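Local coordinates for protein acinetobacter secreted protease CpaA (Acinetobacter nosocomialis M2, PDB 6O38) that probably cleaves protein substrates as a secreted zinc metalloprotease, exported by the type II secretion system with the help of its chaperone CpaB, at residues 447-450 against 451-454; 564-567 against 568-571; 41-44 against 45-48; 4-7 against 8-11; 287-290 against 291-294. One frame throughout, in Å; residues are numbered along the deposited sequence.

Contact 1: 447-450 against 451-454; sequences QNER and KRIL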
# COMPACT_ATOMS: atom_id res chain seq x y z
N GLN A 447 -9.59 -5.97 34.58
CA GLN A 447 -8.96 -4.80 35.18
C GLN A 447 -7.86 -5.18 36.16
O GLN A 447 -6.88 -4.44 36.29
CB GLN A 447 -10.00 -3.92 35.86
CG GLN A 447 -10.97 -3.24 34.89
CD GLN A 447 -10.27 -2.30 33.93
OE1 GLN A 447 -9.23 -1.71 34.25
NE2 GLN A 447 -10.83 -2.15 32.74
N ASN A 448 -8.00 -6.31 36.86
CA ASN A 448 -6.89 -6.79 37.69
C ASN A 448 -5.71 -7.19 36.82
O ASN A 448 -4.56 -6.87 37.15
CB ASN A 448 -7.34 -7.97 38.55
CG ASN A 448 -8.31 -7.57 39.64
OD1 ASN A 448 -8.44 -6.39 39.97
ND2 ASN A 448 -8.98 -8.55 40.22
N GLU A 449 -5.96 -7.91 35.73
CA GLU A 449 -4.88 -8.26 34.81
C GLU A 449 -4.28 -7.03 34.15
O GLU A 449 -3.08 -6.99 33.89
CB GLU A 449 -5.39 -9.24 33.75
CG GLU A 449 -4.33 -9.74 32.79
CD GLU A 449 -3.27 -10.59 33.47
OE1 GLU A 449 -3.56 -11.16 34.54
OE2 GLU A 449 -2.15 -10.70 32.93
N ARG A 450 -5.11 -6.02 33.87
CA ARG A 450 -4.60 -4.76 33.35
C ARG A 450 -3.62 -4.11 34.32
O ARG A 450 -2.55 -3.64 33.92
CB ARG A 450 -5.76 -3.81 33.04
CG ARG A 450 -5.33 -2.47 32.44
CD ARG A 450 -6.48 -1.48 32.47
NE ARG A 450 -6.11 -0.19 31.90
CZ ARG A 450 -6.92 0.86 31.83
NH1 ARG A 450 -8.16 0.78 32.30
NH2 ARG A 450 -6.50 2.00 31.29
N LYS A 451 -3.97 -4.09 35.61
CA LYS A 451 -3.10 -3.49 36.61
C LYS A 451 -1.88 -4.37 36.87
O LYS A 451 -0.78 -3.85 37.13
CB LYS A 451 -3.87 -3.24 37.91
CG LYS A 451 -4.74 -2.00 37.88
CD LYS A 451 -5.72 -2.00 39.04
CE LYS A 451 -7.16 -1.86 38.56
NZ LYS A 451 -8.14 -1.95 39.68
N ARG A 452 -2.05 -5.69 36.83
CA ARG A 452 -0.94 -6.60 37.12
C ARG A 452 0.20 -6.42 36.13
O ARG A 452 1.38 -6.45 36.52
CB ARG A 452 -1.43 -8.04 37.12
CG ARG A 452 -0.44 -9.03 37.71
CD ARG A 452 -0.91 -10.47 37.54
NE ARG A 452 -0.90 -10.88 36.14
CZ ARG A 452 0.19 -11.27 35.49
NH1 ARG A 452 1.36 -11.31 36.11
NH2 ARG A 452 0.11 -11.62 34.21
N ILE A 453 -0.11 -6.23 34.85
CA ILE A 453 0.90 -6.10 33.81
C ILE A 453 1.10 -4.64 33.40
O ILE A 453 1.87 -4.37 32.47
CB ILE A 453 0.57 -6.97 32.60
CG1 ILE A 453 -0.66 -6.43 31.88
CG2 ILE A 453 0.36 -8.41 33.02
CD1 ILE A 453 -1.15 -7.30 30.74
N LEU A 454 0.43 -3.70 34.07
CA LEU A 454 0.56 -2.27 33.78
C LEU A 454 0.20 -1.96 32.33
O LEU A 454 0.93 -1.28 31.61
CB LEU A 454 1.96 -1.76 34.12
CG LEU A 454 2.36 -1.85 35.59
CD1 LEU A 454 3.80 -1.40 35.79
CD2 LEU A 454 1.42 -1.02 36.44
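E449 and R452 meet on the last turn of helix 444-452 through a side-on salt bridge. R452 uses two nitrogens, one for each carboxylate oxygen. Its NH2 gives a hydrogen bond to E449 OE2 at 2.8 Å, on the syn lone pair. Its NE reaches E449 OE1 at 3.1 Å, nearly straight at 171°, but comes in from above the carboxylate plane. The carboxylate and guanidinium planes are 47° apart. R452 can do this because its chain is extended as far as CD and then bends at chi3 (68°), which brings the guanidinium back alongside E449.

The tight part lies next to this pair. I453 CG2 lies on one face of the R452 guanidinium, toward its rim, and 3.4 Å from E449 OE2. I453 CG1 lies 3.2 Å from E449 O, the same oxygen that accepts the hydrogen bond from I453 N. L378 of strand 367-381 and I424 of strand 416-425 touch E449, and L378 and V421 touch I453. R450 turns inward with an extended chain, and its guanidinium bonds the backbone oxygens of A455, D456 and A479. A weak bond of 3.3 Å also links R450 NH1 to Q447 OE1.

The solvent side is looser. K451 runs over Q447, with CE 3.4 Å from Q447 O.

A Schellman motif closes the helix, with A455 N to R450 O, a weak bond from L454 N to K451 O, and L454 as its C-prime residue. The chemistry implies a helix end pinned by buried R450, while the E449-R452 pair probably largely balances its own charge.

Contact 2: 564-567 against 568-571; sequences NAQK and ISLY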
# COMPACT_ATOMS: atom_id res chain seq x y z
N ASN A 564 -2.17 13.37 22.49
CA ASN A 564 -2.72 12.43 23.45
C ASN A 564 -1.88 11.17 23.63
O ASN A 564 -2.14 10.41 24.57
CB ASN A 564 -4.14 12.02 23.04
CG ASN A 564 -5.12 13.17 23.10
OD1 ASN A 564 -4.93 14.12 23.85
ND2 ASN A 564 -6.18 13.09 22.30
N ALA A 565 -0.88 10.94 22.77
CA ALA A 565 -0.14 9.68 22.80
C ALA A 565 0.61 9.51 24.12
O ALA A 565 0.53 8.46 24.75
CB ALA A 565 0.82 9.61 21.62
N GLN A 566 1.35 10.54 24.53
CA GLN A 566 2.16 10.41 25.74
C GLN A 566 1.29 10.30 26.99
O GLN A 566 1.58 9.51 27.89
CB GLN A 566 3.12 11.59 25.87
CG GLN A 566 3.82 11.67 27.22
CD GLN A 566 4.72 12.88 27.35
OE1 GLN A 566 4.26 14.02 27.21
NE2 GLN A 566 5.99 12.65 27.63
N LYS A 567 0.22 11.10 27.05
CA LYS A 567 -0.69 11.04 28.19
C LYS A 567 -1.29 9.64 28.35
O LYS A 567 -1.38 9.12 29.47
CB LYS A 567 -1.79 12.09 28.03
CG LYS A 567 -3.13 11.71 28.64
CD LYS A 567 -4.21 12.70 28.22
CE LYS A 567 -5.50 11.99 27.85
NZ LYS A 567 -6.44 12.89 27.12
N ILE A 568 -1.68 9.01 27.24
CA ILE A 568 -2.24 7.66 27.31
C ILE A 568 -1.15 6.66 27.68
O ILE A 568 -1.39 5.72 28.45
CB ILE A 568 -2.92 7.30 25.98
CG1 ILE A 568 -4.19 8.14 25.80
CG2 ILE A 568 -3.25 5.82 25.92
CD1 ILE A 568 -4.79 8.04 24.42
N SER A 569 0.06 6.85 27.16
CA SER A 569 1.16 5.94 27.46
C SER A 569 1.52 5.94 28.94
O SER A 569 2.20 5.01 29.40
CB SER A 569 2.39 6.30 26.63
OG SER A 569 2.94 7.54 27.05
N LEU A 570 1.09 6.95 29.69
CA LEU A 570 1.40 7.06 31.11
C LEU A 570 0.22 6.71 32.00
O LEU A 570 0.26 7.01 33.20
CB LEU A 570 1.90 8.48 31.43
CG LEU A 570 3.20 8.90 30.73
CD1 LEU A 570 3.61 10.30 31.16
CD2 LEU A 570 4.31 7.90 31.02
N TYR A 571 -0.83 6.10 31.45
CA TYR A 571 -1.94 5.65 32.28
C TYR A 571 -1.48 4.64 33.32
O TYR A 571 -1.88 4.71 34.49
CB TYR A 571 -3.05 5.06 31.41
CG TYR A 571 -3.91 6.08 30.70
CD1 TYR A 571 -3.89 7.42 31.08
CD2 TYR A 571 -4.74 5.71 29.66
CE1 TYR A 571 -4.67 8.36 30.44
CE2 TYR A 571 -5.53 6.64 29.01
CZ TYR A 571 -5.50 7.96 29.40
OH TYR A 571 -6.28 8.89 28.76
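N564 starts the contact with I568, one turn further along helix 557-569. N564 O accepts the backbone hydrogen bond of I568 N at 3.0 Å. The same oxygen is lined by the isoleucine side chain, with I568 CG1 at 3.3 Å. A565 adds a backbone bond, from S569 N to A565 O at 2.9 Å.

Q566 O meets S569 and L570. S569 OG gives it a hydrogen bond of 2.5 Å. The hydroxyl lies between its own backbone N and carbonyl carbon (chi1 69°), which turns it back toward the preceding turn. L570 N reaches Q566 O only weakly. The Q566 and L570 side chains run side by side in the same direction, with Q566 CG 4.2 Å from L570 CD1.

K567 closes the segment against Y571. The lysine chain crosses the tyrosine, and K567 CE comes 3.3 Å from Y571 OH. K567 O lies 3.4 Å from Y571 CD1, at an oblique approach to the ring. One ring face lies against the backbone, with I568 CA 3.7 Å above its centre. Y571 OH is hydrogen-bonded to A477 O.

This C-terminal helix end lies on strand 367-381. A565, Q566 and S569 touch Y373, and I568 touches I375. M482 also packs on I568, while D456 and A479 touch Y571. N564 ND2 bonds L504 O at the end of helix 496-504, the helix that carries zinc ligands H498 and H502.

Contact 3: 41-44 against 45-48; sequences NANN and SDKI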
# COMPACT_ATOMS: atom_id res chain seq x y z
N ASN A 41 1.49 -19.33 -25.71
CA ASN A 41 1.87 -19.94 -26.97
C ASN A 41 0.96 -19.44 -28.08
O ASN A 41 -0.27 -19.51 -27.96
CB ASN A 41 1.80 -21.46 -26.86
CG ASN A 41 3.02 -22.15 -27.45
OD1 ASN A 41 4.06 -21.53 -27.66
ND2 ASN A 41 2.90 -23.45 -27.71
N ALA A 42 1.55 -18.94 -29.16
CA ALA A 42 0.77 -18.40 -30.27
C ALA A 42 1.68 -18.20 -31.47
O ALA A 42 2.91 -18.18 -31.34
CB ALA A 42 0.08 -17.08 -29.90
N ASN A 43 1.06 -18.04 -32.64
CA ASN A 43 1.77 -17.71 -33.86
C ASN A 43 1.77 -16.20 -34.06
O ASN A 43 1.16 -15.45 -33.29
CB ASN A 43 1.16 -18.44 -35.05
CG ASN A 43 1.58 -19.90 -35.12
OD1 ASN A 43 1.12 -20.72 -34.32
ND2 ASN A 43 2.46 -20.22 -36.06
N ASN A 44 2.45 -15.74 -35.11
CA ASN A 44 2.77 -14.32 -35.24
C ASN A 44 1.51 -13.47 -35.36
O ASN A 44 1.22 -12.64 -34.48
CB ASN A 44 3.68 -14.10 -36.45
CG ASN A 44 4.31 -12.72 -36.46
OD1 ASN A 44 4.51 -12.11 -35.41
ND2 ASN A 44 4.61 -12.21 -37.65
N SER A 45 0.74 -13.65 -36.43
CA SER A 45 -0.38 -12.77 -36.74
C SER A 45 -1.72 -13.32 -36.25
O SER A 45 -2.75 -13.07 -36.87
CB SER A 45 -0.44 -12.49 -38.24
OG SER A 45 0.67 -11.71 -38.65
N ASP A 46 -1.72 -14.05 -35.14
CA ASP A 46 -2.97 -14.54 -34.58
C ASP A 46 -3.78 -13.39 -34.01
O ASP A 46 -3.24 -12.47 -33.38
CB ASP A 46 -2.69 -15.58 -33.49
CG ASP A 46 -2.12 -16.87 -34.04
OD1 ASP A 46 -1.96 -16.97 -35.28
OD2 ASP A 46 -1.84 -17.79 -33.24
N LYS A 47 -5.09 -13.42 -34.24
CA LYS A 47 -6.00 -12.37 -33.81
C LYS A 47 -7.01 -12.94 -32.82
O LYS A 47 -7.61 -13.99 -33.06
CB LYS A 47 -6.74 -11.76 -35.00
CG LYS A 47 -7.78 -10.72 -34.62
CD LYS A 47 -8.52 -10.19 -35.84
CE LYS A 47 -7.59 -9.44 -36.77
NZ LYS A 47 -8.33 -8.86 -37.93
N ILE A 48 -7.18 -12.24 -31.70
CA ILE A 48 -8.16 -12.60 -30.68
C ILE A 48 -9.03 -11.38 -30.40
O ILE A 48 -8.50 -10.28 -30.18
CB ILE A 48 -7.49 -13.10 -29.38
CG1 ILE A 48 -6.86 -14.48 -29.60
CG2 ILE A 48 -8.50 -13.15 -28.24
CD1 ILE A 48 -6.32 -15.10 -28.33
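D46 reaches back across the bend to N43. Its carboxylate carbon is turned away from the D46 carbonyl, onto the side of the backbone N (chi1 -69°), which swings the carboxylate into the turn. D46 OD2 accepts the hydrogen bond from N43 N at 3.0 Å, with an N-H...O angle of 157°. The amide does not approach in the carboxylate plane. It comes from above it, 63° out. The other oxygen, D46 OD1, lies 3.5 Å from N43 CB, so both oxygens rest against N43. Of the N43 side chain, CB is what meets the D46 carboxylate. A42 CB lies 3.9 Å from D46 OD2, a plain van der Waals approach.

This bend joins strand 35-37 to strand 47-52 in a beta-sandwich domain of the StcE metalloprotease family. The aspartate is buried there, with W91 of strand 90-98 against it, and its backbone pairs with F84.

At the outer corner the side chains are exposed. The N44 side chain leaves CB on the far side from its backbone N (chi1 -167°). This places N44 OD1 where it takes a hydrogen bond from S86 N.

Contact 4: 4-7 against 8-11; sequences VLSP and NQNN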
# COMPACT_ATOMS: atom_id res chain seq x y z
N VAL A 4 -15.83 -18.53 -33.42
CA VAL A 4 -16.56 -18.02 -32.26
C VAL A 4 -16.45 -19.04 -31.13
O VAL A 4 -16.79 -20.21 -31.30
CB VAL A 4 -18.03 -17.74 -32.61
CG1 VAL A 4 -18.72 -17.02 -31.45
CG2 VAL A 4 -18.14 -16.94 -33.89
N LEU A 5 -15.97 -18.58 -29.98
CA LEU A 5 -15.85 -19.41 -28.79
C LEU A 5 -16.47 -18.67 -27.61
O LEU A 5 -16.82 -17.49 -27.69
CB LEU A 5 -14.39 -19.77 -28.49
CG LEU A 5 -14.03 -21.25 -28.56
CD1 LEU A 5 -14.32 -21.82 -29.94
CD2 LEU A 5 -12.57 -21.46 -28.19
N SER A 6 -16.61 -19.38 -26.49
CA SER A 6 -17.26 -18.85 -25.30
C SER A 6 -16.87 -19.72 -24.12
O SER A 6 -16.35 -20.83 -24.30
CB SER A 6 -18.78 -18.81 -25.48
OG SER A 6 -19.30 -20.12 -25.68
N PRO A 7 -17.08 -19.24 -22.88
CA PRO A 7 -16.75 -20.07 -21.71
C PRO A 7 -17.39 -21.45 -21.72
O PRO A 7 -16.69 -22.44 -21.46
CB PRO A 7 -17.25 -19.21 -20.54
CG PRO A 7 -17.09 -17.82 -21.03
CD PRO A 7 -17.40 -17.85 -22.50
N ASN A 8 -18.69 -21.55 -22.01
CA ASN A 8 -19.34 -22.85 -22.03
C ASN A 8 -18.71 -23.78 -23.07
O ASN A 8 -18.75 -25.01 -22.91
CB ASN A 8 -20.83 -22.70 -22.29
CG ASN A 8 -21.57 -22.05 -21.14
OD1 ASN A 8 -22.56 -21.35 -21.33
ND2 ASN A 8 -21.07 -22.26 -19.92
N GLN A 9 -18.13 -23.22 -24.12
CA GLN A 9 -17.40 -23.99 -25.12
C GLN A 9 -15.91 -24.11 -24.80
O GLN A 9 -15.15 -24.58 -25.64
CB GLN A 9 -17.58 -23.35 -26.50
CG GLN A 9 -19.02 -23.29 -26.97
CD GLN A 9 -19.22 -22.30 -28.11
OE1 GLN A 9 -18.52 -21.29 -28.20
NE2 GLN A 9 -20.17 -22.60 -28.99
N ASN A 10 -15.50 -23.70 -23.60
CA ASN A 10 -14.09 -23.69 -23.21
C ASN A 10 -13.92 -24.24 -21.80
O ASN A 10 -13.12 -23.72 -21.01
CB ASN A 10 -13.51 -22.28 -23.32
CG ASN A 10 -11.99 -22.27 -23.36
OD1 ASN A 10 -11.37 -23.15 -23.95
ND2 ASN A 10 -11.39 -21.28 -22.71
N ASN A 11 -14.67 -25.29 -21.47
CA ASN A 11 -14.65 -25.91 -20.14
C ASN A 11 -14.98 -24.91 -19.03
O ASN A 11 -14.48 -25.04 -17.91
CB ASN A 11 -13.30 -26.58 -19.86
CG ASN A 11 -13.21 -27.97 -20.46
OD1 ASN A 11 -14.21 -28.57 -20.82
ND2 ASN A 11 -11.99 -28.48 -20.56
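The turn that leaves strand 3-5 holds this contact, at the N-terminal end of the chain. S6 and Q9 face each other across it. S6 OG lies 2.9 Å from Q9 OE1 in a weak hydrogen bond. The S6 hydroxyl stands between its own backbone N and carbonyl carbon (chi1 61°), pointing to the Q9 side. Q9 is extended beyond CG and lies alongside, with CG 3.4 Å and CD 3.3 Å from S6 OG. The Q9 oxygen OE1 also comes 3.3 Å from L5 CA. N31 ND2 gives S6 OG a second, weak bond.

The backbone closes the turn. N10 N bonds P7 O at 2.8 Å. Q9 N reaches S6 O at 3.0 Å, a weak bond with a poor angle of 124°. N10 CB rests 3.3 Å from S6 O, while its amide is drawn away to S13 O and S15 O.

P7 is buried and directs its ring to F25 and L27 of strand 22-27. N8 lies at the surface, where its ND2 meets N12 OD1. The result is a turn with two successive i to i+3 backbone bonds, one of them weak, at the end of strand 3-5, which pairs in parallel with strand 22-27.

Contact 5: 287-290 against 291-294; sequences VIDS and TATI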
# COMPACT_ATOMS: atom_id res chain seq x y z
N VAL A 287 18.14 -1.48 6.90
CA VAL A 287 17.54 -2.38 7.87
C VAL A 287 18.60 -3.37 8.33
O VAL A 287 19.17 -4.11 7.52
CB VAL A 287 16.32 -3.11 7.29
CG1 VAL A 287 15.79 -4.13 8.28
CG2 VAL A 287 15.24 -2.12 6.91
N ILE A 288 18.86 -3.39 9.64
CA ILE A 288 19.67 -4.42 10.28
C ILE A 288 18.69 -5.36 10.96
O ILE A 288 18.17 -5.06 12.04
CB ILE A 288 20.67 -3.82 11.27
CG1 ILE A 288 21.48 -2.70 10.60
CG2 ILE A 288 21.60 -4.90 11.80
CD1 ILE A 288 22.43 -2.00 11.55
N ASP A 289 18.42 -6.51 10.33
CA ASP A 289 17.34 -7.37 10.78
C ASP A 289 17.81 -8.29 11.90
O ASP A 289 18.97 -8.27 12.33
CB ASP A 289 16.77 -8.17 9.60
CG ASP A 289 17.82 -8.99 8.88
OD1 ASP A 289 18.97 -9.10 9.37
OD2 ASP A 289 17.50 -9.55 7.80
N SER A 290 16.88 -9.13 12.39
CA SER A 290 17.10 -9.93 13.58
C SER A 290 18.17 -11.00 13.41
O SER A 290 18.59 -11.60 14.41
CB SER A 290 15.79 -10.59 14.01
OG SER A 290 15.22 -11.33 12.95
N THR A 291 18.62 -11.27 12.18
CA THR A 291 19.69 -12.23 11.95
C THR A 291 21.04 -11.59 11.67
O THR A 291 22.05 -12.29 11.65
CB THR A 291 19.32 -13.16 10.77
OG1 THR A 291 19.00 -12.36 9.62
CG2 THR A 291 18.13 -14.03 11.14
N ALA A 292 21.08 -10.27 11.47
CA ALA A 292 22.32 -9.57 11.19
C ALA A 292 22.92 -9.02 12.48
O ALA A 292 22.23 -8.79 13.48
CB ALA A 292 22.08 -8.43 10.20
N THR A 293 24.24 -8.81 12.45
CA THR A 293 24.94 -8.26 13.60
C THR A 293 24.65 -6.77 13.74
O THR A 293 24.68 -6.02 12.76
CB THR A 293 26.45 -8.49 13.45
OG1 THR A 293 26.70 -9.88 13.26
CG2 THR A 293 27.18 -8.01 14.70
N ILE A 294 24.38 -6.35 14.97
CA ILE A 294 24.07 -4.97 15.30
C ILE A 294 25.29 -4.36 15.99
O ILE A 294 25.75 -4.91 16.99
CB ILE A 294 22.82 -4.86 16.19
CG1 ILE A 294 21.60 -5.43 15.47
CG2 ILE A 294 22.58 -3.42 16.60
CD1 ILE A 294 20.40 -5.61 16.36
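D289 to A292 form a type I beta turn, where strand 277-288 gives way to the loop before strand 305-310. D289 opens the turn and A292 closes it.

The hydrogen bonds centre on D289. A292 N bonds D289 O at 3.0 Å. The D289 side chain adds to this. Its CG lies between the backbone N and the carbonyl carbon (chi1 57°), which tips the carboxylate over the turn. D289 OD1 then takes two weak bonds, from A292 N at 3.2 Å and from T291 OG1 at 3.3 Å.

Two further polar links tie the loop to what follows strand 305-310: S290 O bonds S311 OG, and A292 O bonds N314 ND2. The chaperone comes close here. E103 of CpaB lies near the D289 carboxylate, like charges that would probably disfavour each other, and E105 of CpaB packs on S290.

The apolar contact joins I288 to A292 and I294. I288 points toward the later residues, and I294 also packs on V308 and L310. One methyl does the touching: I288 CG2 lies 3.9 Å from A292 CB, 3.7 Å from I294 CG1 and 3.4 Å from T293 O.

The five contacts are local turns and helix ends spread along the chain. Contacts 3 and 4 lie near each other at the N-terminal end, with centres about 18 Å apart and nearest atoms about 9 Å apart. Contacts 1 and 2 are the other close pair, about 17 Å between centres and about 4 Å between nearest atoms. Both touch strand 367-381 and M482. Contacts 1 and 3 lie about 69 Å apart between centres, on opposite sides of the chain's centre. Contact 5 is about 30 Å from contact 2 between centres and meets CpaB. The zinc ligands H498, H502 and H508 belong to none of them, but L504, bonded by contact 2, ends the helix carrying H498 and H502.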